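Local coordinates for protein E3 homolog (Yaba-like disease virus, PDB 1SFU) that probably counters double-stranded-RNA-triggered antiviral responses of the host cell, and through its N-terminal Zalpha domain binds left-handed Z-DNA, at residues 15-20 with 37-42; 24-29 with 69-74; 49-54 with 65-70. All coordinates share one frame; numbering follows the deposited sequence.

How the contacts relate
All three contacts lie in one Zalpha domain, a winged helix-turn-helix fold. Contact 3 is the buried one. It packs helix 43-55 against strand 68-71 and carries the DNA-facing tyrosine. Contacts 1 and 2 lie at the surface. Contact 1 joins helix 11-22 to residues 37-42 mainly through aliphatic side chains, with an acid and an arginine at the rim, while contact 2 ties a loop to the sheet with a lysine, a water and an aromatic pair. Contacts 2 and 3 share W69 and F70. Contact 1 meets contact 3 where V17 packs on L50, with CG1 of V17 3.7 Å from CD2 of L50. Contacts 1 and 2 merely adjoin in sequence.

Contact 1. Residues 15-20 with 37-42; sequences SLVKKE and NRLKIN
L39 pushes its two methyl groups against one side of helix 11-22, over L16, V17 and E20. This is packing of helix 11-22 on the connection that follows helix 32-38 in the winged helix-turn-helix fold of the Zalpha domain. L39 comes right after R38, where the chain turns toward helix 43-55. Its CD2 meets CB of L16 at 3.6 Å and also approaches CG2 of V17, at 4.1 Å. Its CD1 reaches the other way along the helix, to the aliphatic CG of E20 at 3.8 Å. The leucine thus spans one turn of the helix, from L16 to E20. L39 and V17 cross at about a right angle.

I41 adds a second, lighter touch. Its CD1 lies 4.0 Å from CD1 of L16. The I41 chain runs straight out to this methyl, with chi2 at 178°. V17 is buried and also packs on I46, Q49 and L50 of helix 43-55, which links this surface contact to the interior.

At the outer edge, E20 and R38 approach without a salt bridge. The E20 chain bends at chi2 (-63°), which leaves its OE1 4.1 Å from CD of R38. The opposite charges may attract weakly at this distance. OE1 of E20 comes no nearer than 4.8 Å to NE of R38.

Contact 2. Residues 24-29 with 69-74; sequences LNTNDY and WFKNYN
This is a surface contact between a loop and a strand, at one side of the small antiparallel sheet of the winged helix-turn-helix domain. Residues 24-29 follow helix 11-22 and lead into strand 29-30. Residues 69-74 hold the end of strand 68-71, the middle strand, and the tail after it.

K71 makes the direct polar link. Its NZ gives a hydrogen bond of 2.6 Å to the backbone O of L24. The C=O...N angle is 170°, so the amine meets the carbonyl nearly head-on. The lysine chain runs out with CG anti to the backbone N and then bends at chi3 (61°), which turns NZ to the carbonyl. The K71 backbone takes part as well. Its N donates to a water. That water lies within bonding distance of O of N25 and of O of D28, at 2.6 Å from the latter, and has more acceptors around it than protons to give. N25 to D28 form a type I beta turn, so the water sits between the strand and the two ends of that turn.

The aromatic part is F70 with Y29. CB of Y29 sits over the centre of the F70 ring, 3.6 Å from the centroid, a CH-pi contact. The two side chains lie side by side and point the same way, with their ring planes at 44°. CA of Y29 also comes 3.3 Å from O of W69. Farther along, CG2 of T26 touches CB of Y73 at 3.8 Å.

The lysine and the water both face backbone carbonyls of the loop. This chemistry is consistent with holding the loop main chain against the strand, while the Y29-F70 pair adds an apolar grip beside it.

Contact 3. Residues 49-54 with 65-70; sequences QLYKLQ and NPPKWF. With nucleotides of chain A.
Aromatic and aliphatic packing comes first: W69 meets Y51 and L50 of helix 43-55. The edge of the W69 indole points at the face of the Y51 ring, a T-shaped pair with centroids 4.7 Å apart and planes at 86°. CH2 of W69 stands over the middle of the tyrosine ring, and CZ2 comes within 3.4 Å of CZ of Y51. L50 takes one face of the indole. Its CD1 makes a CH-pi contact 3.7 Å from the centroid of the five-membered ring, and its CB lies over the six-membered ring. The indole thus has the leucine over one face and the tyrosine at its edge, with CB of Q54 at another part of that edge. Strand 68-70 and helix 49-54 run at 43° to each other, and the tryptophan bridges the gap between them. M61 of strand 59-62 also packs on W69.

The Y51 ring has a second face, and it belongs to the DNA. C8 of DG5 of chain A lies over its centre, 3.3 Å above the plane. Tryptophan and guanosine therefore hold the tyrosine ring from opposite faces, which should limit its tilt.

The polar bond is at the ring edge. OH of Y51 donates to OP1 of DC4 of chain A at 2.6 Å, and that oxygen lies in the plane of the ring. The prolines make van der Waals contacts with the same sugar-phosphate backbone. CD of P67 is 3.4 Å from O3' of DG3 of chain A, and CG of P67 lies near OP1 of DC4 of chain A. The peptide bond before P66 is cis, and CB of P66 approaches O5' of DG3 of chain A.

A recognition-helix tyrosine backed edge-on by a wing tryptophan, with prolines alongside the phosphates, is characteristic of the Z-DNA-binding site of the Zalpha family.

Contact 1. Residues 15-20 with 37-42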
# COMPACT_ATOMS: atom_id res chain seq x y z
N SER C 15 -7.03 0.21 21.22
CA SER C 15 -8.05 0.41 22.25
C SER C 15 -8.88 1.67 22.00
O SER C 15 -10.09 1.66 22.19
CB SER C 15 -7.39 0.48 23.63
OG SER C 15 -6.66 -0.71 23.90
N LEU C 16 -8.23 2.75 21.59
CA LEU C 16 -8.96 3.99 21.33
C LEU C 16 -9.93 3.80 20.17
O LEU C 16 -11.07 4.27 20.22
CB LEU C 16 -8.00 5.13 21.00
CG LEU C 16 -7.08 5.63 22.11
CD1 LEU C 16 -6.04 6.58 21.52
CD2 LEU C 16 -7.91 6.33 23.19
N VAL C 17 -9.48 3.12 19.12
CA VAL C 17 -10.34 2.90 17.96
C VAL C 17 -11.51 1.98 18.28
O VAL C 17 -12.64 2.23 17.86
CB VAL C 17 -9.54 2.30 16.77
CG1 VAL C 17 -10.45 2.12 15.57
CG2 VAL C 17 -8.38 3.20 16.42
N LYS C 18 -11.24 0.90 19.01
CA LYS C 18 -12.29 -0.04 19.36
C LYS C 18 -13.38 0.66 20.17
O LYS C 18 -14.57 0.49 19.92
CB LYS C 18 -11.72 -1.23 20.14
CG LYS C 18 -12.75 -2.29 20.52
CD LYS C 18 -12.07 -3.53 21.09
CE LYS C 18 -13.09 -4.54 21.60
NZ LYS C 18 -12.40 -5.76 22.15
N LYS C 19 -12.95 1.46 21.14
CA LYS C 19 -13.89 2.19 21.98
C LYS C 19 -14.76 3.10 21.11
O LYS C 19 -15.97 3.18 21.32
CB LYS C 19 -13.14 3.02 23.02
CG LYS C 19 -13.96 3.39 24.23
CD LYS C 19 -13.08 3.95 25.35
CE LYS C 19 -13.86 4.07 26.65
NZ LYS C 19 -14.37 2.74 27.10
N GLU C 20 -14.16 3.75 20.12
CA GLU C 20 -14.90 4.64 19.24
C GLU C 20 -15.94 3.92 18.39
O GLU C 20 -17.09 4.37 18.31
CB GLU C 20 -13.95 5.40 18.31
CG GLU C 20 -13.08 6.44 18.99
CD GLU C 20 -13.90 7.56 19.60
OE1 GLU C 20 -14.57 8.30 18.85
OE2 GLU C 20 -13.87 7.69 20.85
N ASN C 37 -9.21 12.20 12.57
CA ASN C 37 -9.49 13.58 12.94
C ASN C 37 -9.84 13.74 14.42
O ASN C 37 -9.41 14.71 15.06
CB ASN C 37 -10.61 14.11 12.05
CG ASN C 37 -10.89 15.58 12.26
OD1 ASN C 37 -9.98 16.36 12.52
ND2 ASN C 37 -12.14 15.97 12.12
N ARG C 38 -10.60 12.80 14.96
CA ARG C 38 -11.01 12.87 16.37
C ARG C 38 -9.89 12.48 17.32
O ARG C 38 -9.53 13.24 18.21
CB ARG C 38 -12.21 11.96 16.63
CG ARG C 38 -13.46 12.28 15.82
CD ARG C 38 -14.66 11.51 16.36
NE ARG C 38 -15.73 11.36 15.38
CZ ARG C 38 -16.37 12.37 14.79
NH1 ARG C 38 -16.05 13.63 15.08
NH2 ARG C 38 -17.33 12.12 13.91
N LEU C 39 -9.35 11.28 17.12
CA LEU C 39 -8.29 10.78 17.98
C LEU C 39 -6.95 11.47 17.73
O LEU C 39 -5.95 11.13 18.35
CB LEU C 39 -8.14 9.27 17.79
CG LEU C 39 -9.35 8.39 18.16
CD1 LEU C 39 -10.51 8.71 17.25
CD2 LEU C 39 -8.97 6.93 18.01
N LYS C 40 -6.95 12.45 16.83
CA LYS C 40 -5.73 13.18 16.49
C LYS C 40 -4.58 12.22 16.24
O LYS C 40 -3.48 12.38 16.78
CB LYS C 40 -5.36 14.15 17.61
CG LYS C 40 -6.37 15.26 17.82
CD LYS C 40 -6.38 16.22 16.64
CE LYS C 40 -7.45 17.28 16.81
NZ LYS C 40 -8.81 16.68 16.79
N ILE C 41 -4.84 11.20 15.43
CA ILE C 41 -3.84 10.19 15.10
C ILE C 41 -3.73 10.06 13.59
O ILE C 41 -4.69 10.32 12.87
CB ILE C 41 -4.22 8.82 15.72
CG1 ILE C 41 -4.22 8.93 17.24
CG2 ILE C 41 -3.26 7.74 15.24
CD1 ILE C 41 -4.63 7.65 17.95
N ASN C 42 -2.55 9.66 13.11
CA ASN C 42 -2.34 9.49 11.67
C ASN C 42 -3.32 8.48 11.10
O ASN C 42 -3.57 7.43 11.69
CB ASN C 42 -0.90 9.05 11.40
CG ASN C 42 0.11 10.12 11.74
OD1 ASN C 42 1.32 9.90 11.68
ND2 ASN C 42 -0.38 11.31 12.09

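Contact 2. Residues 24-29 with 69-74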
# COMPACT_ATOMS: atom_id res chain seq x y z
N LEU C 24 -20.68 3.60 18.28
CA LEU C 24 -21.55 3.87 17.14
C LEU C 24 -22.88 3.14 17.25
O LEU C 24 -22.97 2.10 17.89
CB LEU C 24 -20.88 3.42 15.83
CG LEU C 24 -19.56 4.04 15.37
CD1 LEU C 24 -18.96 3.18 14.27
CD2 LEU C 24 -19.79 5.45 14.87
N ASN C 25 -23.91 3.70 16.63
CA ASN C 25 -25.21 3.05 16.63
C ASN C 25 -25.11 2.04 15.50
O ASN C 25 -24.46 2.29 14.48
CB ASN C 25 -26.32 4.05 16.33
CG ASN C 25 -26.44 5.13 17.38
OD1 ASN C 25 -26.46 4.84 18.58
ND2 ASN C 25 -26.52 6.38 16.95
N THR C 26 -25.74 0.89 15.68
CA THR C 26 -25.70 -0.17 14.68
C THR C 26 -25.91 0.38 13.27
O THR C 26 -25.28 -0.05 12.31
CB THR C 26 -26.79 -1.23 14.96
OG1 THR C 26 -26.49 -1.90 16.19
CG2 THR C 26 -26.85 -2.25 13.83
N ASN C 27 -26.80 1.36 13.17
CA ASN C 27 -27.14 1.95 11.88
C ASN C 27 -26.15 2.98 11.35
O ASN C 27 -26.22 3.36 10.18
CB ASN C 27 -28.54 2.58 11.97
CG ASN C 27 -29.04 3.05 10.63
OD1 ASN C 27 -28.97 2.34 9.63
ND2 ASN C 27 -29.57 4.27 10.60
N ASP C 28 -25.22 3.43 12.18
CA ASP C 28 -24.27 4.44 11.76
C ASP C 28 -22.93 3.84 11.33
O ASP C 28 -22.66 2.67 11.57
CB ASP C 28 -24.06 5.45 12.88
CG ASP C 28 -23.31 6.68 12.42
OD1 ASP C 28 -23.54 7.11 11.27
OD2 ASP C 28 -22.50 7.23 13.21
N TYR C 29 -22.11 4.66 10.67
CA TYR C 29 -20.79 4.22 10.22
C TYR C 29 -19.81 5.38 10.30
O TYR C 29 -20.22 6.53 10.41
CB TYR C 29 -20.85 3.68 8.78
CG TYR C 29 -21.26 4.68 7.72
CD1 TYR C 29 -20.34 5.60 7.19
CD2 TYR C 29 -22.57 4.71 7.23
CE1 TYR C 29 -20.72 6.51 6.20
CE2 TYR C 29 -22.96 5.62 6.25
CZ TYR C 29 -22.03 6.52 5.73
OH TYR C 29 -22.41 7.40 4.76
N TRP C 69 -16.79 2.12 7.90
CA TRP C 69 -16.65 1.14 8.96
C TRP C 69 -17.85 1.11 9.90
O TRP C 69 -18.22 2.13 10.50
CB TRP C 69 -15.36 1.42 9.74
CG TRP C 69 -14.14 1.33 8.87
CD1 TRP C 69 -13.66 2.29 8.02
CD2 TRP C 69 -13.27 0.20 8.72
NE1 TRP C 69 -12.54 1.83 7.35
CE2 TRP C 69 -12.29 0.54 7.76
CE3 TRP C 69 -13.23 -1.08 9.30
CZ2 TRP C 69 -11.28 -0.35 7.37
CZ3 TRP C 69 -12.22 -1.96 8.91
CH2 TRP C 69 -11.26 -1.59 7.96
N PHE C 70 -18.46 -0.08 10.01
CA PHE C 70 -19.64 -0.31 10.85
C PHE C 70 -19.31 -1.18 12.06
O PHE C 70 -18.44 -2.06 11.99
CB PHE C 70 -20.74 -1.05 10.07
CG PHE C 70 -21.28 -0.30 8.89
CD1 PHE C 70 -20.52 -0.17 7.73
CD2 PHE C 70 -22.56 0.24 8.93
CE1 PHE C 70 -21.04 0.50 6.62
CE2 PHE C 70 -23.08 0.92 7.82
CZ PHE C 70 -22.32 1.04 6.66
N LYS C 71 -20.02 -0.95 13.16
CA LYS C 71 -19.84 -1.76 14.35
C LYS C 71 -20.54 -3.08 14.04
O LYS C 71 -21.58 -3.08 13.39
CB LYS C 71 -20.51 -1.10 15.56
CG LYS C 71 -20.52 -1.97 16.81
CD LYS C 71 -21.19 -1.28 17.99
CE LYS C 71 -22.64 -0.95 17.71
NZ LYS C 71 -23.31 -0.33 18.89
N ASN C 72 -19.97 -4.20 14.46
CA ASN C 72 -20.60 -5.50 14.20
C ASN C 72 -22.01 -5.43 14.79
O ASN C 72 -22.16 -5.14 15.98
CB ASN C 72 -19.80 -6.61 14.88
CG ASN C 72 -20.22 -8.00 14.43
OD1 ASN C 72 -19.47 -8.70 13.75
ND2 ASN C 72 -21.43 -8.40 14.81
N TYR C 73 -23.03 -5.70 13.99
CA TYR C 73 -24.41 -5.62 14.49
C TYR C 73 -24.76 -6.60 15.61
O TYR C 73 -25.78 -6.44 16.27
CB TYR C 73 -25.42 -5.75 13.34
CG TYR C 73 -25.27 -6.97 12.46
CD1 TYR C 73 -25.38 -8.25 12.97
CD2 TYR C 73 -25.01 -6.82 11.10
CE1 TYR C 73 -25.24 -9.37 12.15
CE2 TYR C 73 -24.87 -7.93 10.27
CZ TYR C 73 -24.98 -9.19 10.79
OH TYR C 73 -24.82 -10.28 9.97
N ASN C 74 -23.92 -7.61 15.82
CA ASN C 74 -24.16 -8.57 16.90
C ASN C 74 -23.92 -7.86 18.22
O ASN C 74 -24.28 -8.37 19.29
CB ASN C 74 -23.22 -9.77 16.78
CG ASN C 74 -23.50 -10.63 15.56
OD1 ASN C 74 -24.66 -10.92 15.25
ND2 ASN C 74 -22.45 -11.04 14.86
O HOH W 1 -22.20 0.82 13.34

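Contact 3. Residues 49-54 with 65-70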
# COMPACT_ATOMS: atom_id res chain seq x y z
N GLN C 49 -5.20 -0.38 12.75
CA GLN C 49 -6.05 -0.94 13.80
C GLN C 49 -7.44 -1.36 13.30
O GLN C 49 -7.96 -2.39 13.72
CB GLN C 49 -6.18 0.06 14.95
CG GLN C 49 -4.85 0.43 15.58
CD GLN C 49 -3.93 -0.77 15.75
OE1 GLN C 49 -4.31 -1.79 16.33
NE2 GLN C 49 -2.70 -0.66 15.25
N LEU C 50 -8.02 -0.56 12.41
CA LEU C 50 -9.34 -0.88 11.87
C LEU C 50 -9.36 -2.24 11.19
O LEU C 50 -10.29 -3.01 11.39
CB LEU C 50 -9.79 0.20 10.89
CG LEU C 50 -10.33 1.49 11.49
CD1 LEU C 50 -10.56 2.51 10.38
CD2 LEU C 50 -11.63 1.21 12.22
N TYR C 51 -8.34 -2.54 10.39
CA TYR C 51 -8.31 -3.83 9.72
C TYR C 51 -8.04 -4.98 10.70
O TYR C 51 -8.52 -6.08 10.50
CB TYR C 51 -7.30 -3.83 8.57
CG TYR C 51 -7.81 -3.05 7.38
CD1 TYR C 51 -7.46 -1.71 7.18
CD2 TYR C 51 -8.70 -3.64 6.48
CE1 TYR C 51 -8.00 -0.98 6.11
CE2 TYR C 51 -9.24 -2.92 5.41
CZ TYR C 51 -8.89 -1.59 5.23
OH TYR C 51 -9.44 -0.90 4.18
N LYS C 52 -7.27 -4.70 11.75
CA LYS C 52 -6.99 -5.73 12.76
C LYS C 52 -8.29 -5.98 13.52
O LYS C 52 -8.63 -7.12 13.85
CB LYS C 52 -5.91 -5.24 13.73
CG LYS C 52 -4.50 -5.13 13.15
CD LYS C 52 -3.57 -4.40 14.12
CE LYS C 52 -2.14 -4.27 13.59
NZ LYS C 52 -1.43 -5.58 13.58
N LEU C 53 -9.03 -4.91 13.79
CA LEU C 53 -10.28 -5.00 14.50
C LEU C 53 -11.32 -5.77 13.68
O LEU C 53 -12.16 -6.48 14.24
CB LEU C 53 -10.79 -3.60 14.82
CG LEU C 53 -11.93 -3.45 15.82
CD1 LEU C 53 -11.52 -4.01 17.19
CD2 LEU C 53 -12.28 -1.97 15.93
N GLN C 54 -11.26 -5.65 12.36
CA GLN C 54 -12.21 -6.37 11.52
C GLN C 54 -11.93 -7.86 11.63
O GLN C 54 -12.84 -8.69 11.57
CB GLN C 54 -12.13 -5.93 10.06
CG GLN C 54 -13.09 -6.70 9.15
CD GLN C 54 -13.16 -6.15 7.75
OE1 GLN C 54 -12.13 -5.97 7.08
NE2 GLN C 54 -14.37 -5.89 7.27
N ASN C 65 -15.75 4.46 -1.28
CA ASN C 65 -14.62 5.34 -1.55
C ASN C 65 -14.76 6.61 -0.74
O ASN C 65 -15.45 7.54 -1.15
CB ASN C 65 -14.55 5.67 -3.05
CG ASN C 65 -13.99 4.52 -3.87
OD1 ASN C 65 -12.79 4.23 -3.83
ND2 ASN C 65 -14.86 3.85 -4.62
N PRO C 66 -14.11 6.66 0.44
CA PRO C 66 -13.27 5.61 1.03
C PRO C 66 -14.09 4.55 1.78
O PRO C 66 -15.32 4.64 1.87
CB PRO C 66 -12.37 6.40 1.97
CG PRO C 66 -13.31 7.40 2.53
CD PRO C 66 -14.09 7.87 1.28
N PRO C 67 -13.42 3.52 2.32
CA PRO C 67 -14.17 2.49 3.04
C PRO C 67 -14.94 3.02 4.24
O PRO C 67 -14.47 3.92 4.94
CB PRO C 67 -13.08 1.50 3.46
CG PRO C 67 -12.06 1.64 2.33
CD PRO C 67 -12.01 3.13 2.14
N LYS C 68 -16.12 2.48 4.46
CA LYS C 68 -16.96 2.86 5.60
C LYS C 68 -16.84 1.75 6.63
O LYS C 68 -16.78 0.57 6.28
CB LYS C 68 -18.41 3.03 5.14
CG LYS C 68 -18.59 4.21 4.19
CD LYS C 68 -19.95 4.21 3.49
CE LYS C 68 -20.03 5.37 2.50
NZ LYS C 68 -21.18 5.29 1.55
N TRP C 69 -16.79 2.12 7.90
CA TRP C 69 -16.65 1.14 8.96
C TRP C 69 -17.85 1.11 9.90
O TRP C 69 -18.22 2.13 10.50
CB TRP C 69 -15.36 1.42 9.74
CG TRP C 69 -14.14 1.33 8.87
CD1 TRP C 69 -13.66 2.29 8.02
CD2 TRP C 69 -13.27 0.20 8.72
NE1 TRP C 69 -12.54 1.83 7.35
CE2 TRP C 69 -12.29 0.54 7.76
CE3 TRP C 69 -13.23 -1.08 9.30
CZ2 TRP C 69 -11.28 -0.35 7.37
CZ3 TRP C 69 -12.22 -1.96 8.91
CH2 TRP C 69 -11.26 -1.59 7.96
N PHE C 70 -18.46 -0.08 10.01
CA PHE C 70 -19.64 -0.31 10.85
C PHE C 70 -19.31 -1.18 12.06
O PHE C 70 -18.44 -2.06 11.99
CB PHE C 70 -20.74 -1.05 10.07
CG PHE C 70 -21.28 -0.30 8.89
CD1 PHE C 70 -20.52 -0.17 7.73
CD2 PHE C 70 -22.56 0.24 8.93
CE1 PHE C 70 -21.04 0.50 6.62
CE2 PHE C 70 -23.08 0.92 7.82
CZ PHE C 70 -22.32 1.04 6.66
P DG A 5 -2.79 3.24 5.10
OP1 DG A 5 -3.95 4.13 5.34
OP2 DG A 5 -1.42 3.72 5.40
O5' DG A 5 -3.04 1.90 5.93
C5' DG A 5 -2.14 0.81 5.79
C4' DG A 5 -2.65 -0.40 6.55
O4' DG A 5 -3.95 -0.77 6.04
C3' DG A 5 -1.77 -1.62 6.38
O3' DG A 5 -0.97 -1.77 7.56
C2' DG A 5 -2.76 -2.78 6.43
C1' DG A 5 -4.09 -2.18 6.00
N9 DG A 5 -4.53 -2.53 4.65
C8 DG A 5 -5.75 -3.07 4.32
N7 DG A 5 -5.90 -3.24 3.03
C5 DG A 5 -4.71 -2.80 2.48
C6 DG A 5 -4.29 -2.73 1.12
O6 DG A 5 -4.93 -3.04 0.11
N1 DG A 5 -3.00 -2.22 1.00
C2 DG A 5 -2.21 -1.82 2.06
N2 DG A 5 -1.00 -1.35 1.73
N3 DG A 5 -2.59 -1.87 3.33
C4 DG A 5 -3.84 -2.37 3.47
P DC A 4 -7.96 2.22 2.73
OP1 DC A 4 -8.74 1.56 3.81
OP2 DC A 4 -7.47 3.60 2.93
O5' DC A 4 -6.72 1.31 2.31
C5' DC A 4 -5.90 0.68 3.28
C4' DC A 4 -4.45 0.99 3.02
O4' DC A 4 -4.03 0.44 1.75
C3' DC A 4 -4.12 2.49 2.96
O3' DC A 4 -2.85 2.74 3.58
C2' DC A 4 -3.99 2.76 1.48
C1' DC A 4 -3.40 1.45 0.98
N1 DC A 4 -3.68 1.19 -0.44
C2 DC A 4 -2.68 1.45 -1.37
O2 DC A 4 -1.59 1.88 -0.97
N3 DC A 4 -2.91 1.22 -2.69
C4 DC A 4 -4.10 0.76 -3.08
N4 DC A 4 -4.30 0.56 -4.40
C5 DC A 4 -5.15 0.49 -2.15
C6 DC A 4 -4.89 0.71 -0.85
P DG A 3 -8.82 7.93 -0.02
OP1 DG A 3 -9.93 8.82 -0.41
OP2 DG A 3 -8.18 8.07 1.31
O5' DG A 3 -9.33 6.43 -0.23
C5' DG A 3 -8.57 5.34 0.28
C4' DG A 3 -9.22 4.03 -0.10
O4' DG A 3 -9.43 4.01 -1.52
C3' DG A 3 -8.35 2.83 0.21
O3' DG A 3 -8.86 2.23 1.41
C2' DG A 3 -8.67 1.85 -0.91
C1' DG A 3 -9.19 2.72 -2.05
N9 DG A 3 -8.32 2.87 -3.21
C8 DG A 3 -8.64 2.56 -4.51
N7 DG A 3 -7.68 2.83 -5.35
C5 DG A 3 -6.66 3.34 -4.56
C6 DG A 3 -5.37 3.81 -4.93
O6 DG A 3 -4.87 3.87 -6.06
N1 DG A 3 -4.65 4.25 -3.82
C2 DG A 3 -5.11 4.23 -2.53
N2 DG A 3 -4.26 4.68 -1.59
N3 DG A 3 -6.32 3.79 -2.17
C4 DG A 3 -7.03 3.36 -3.24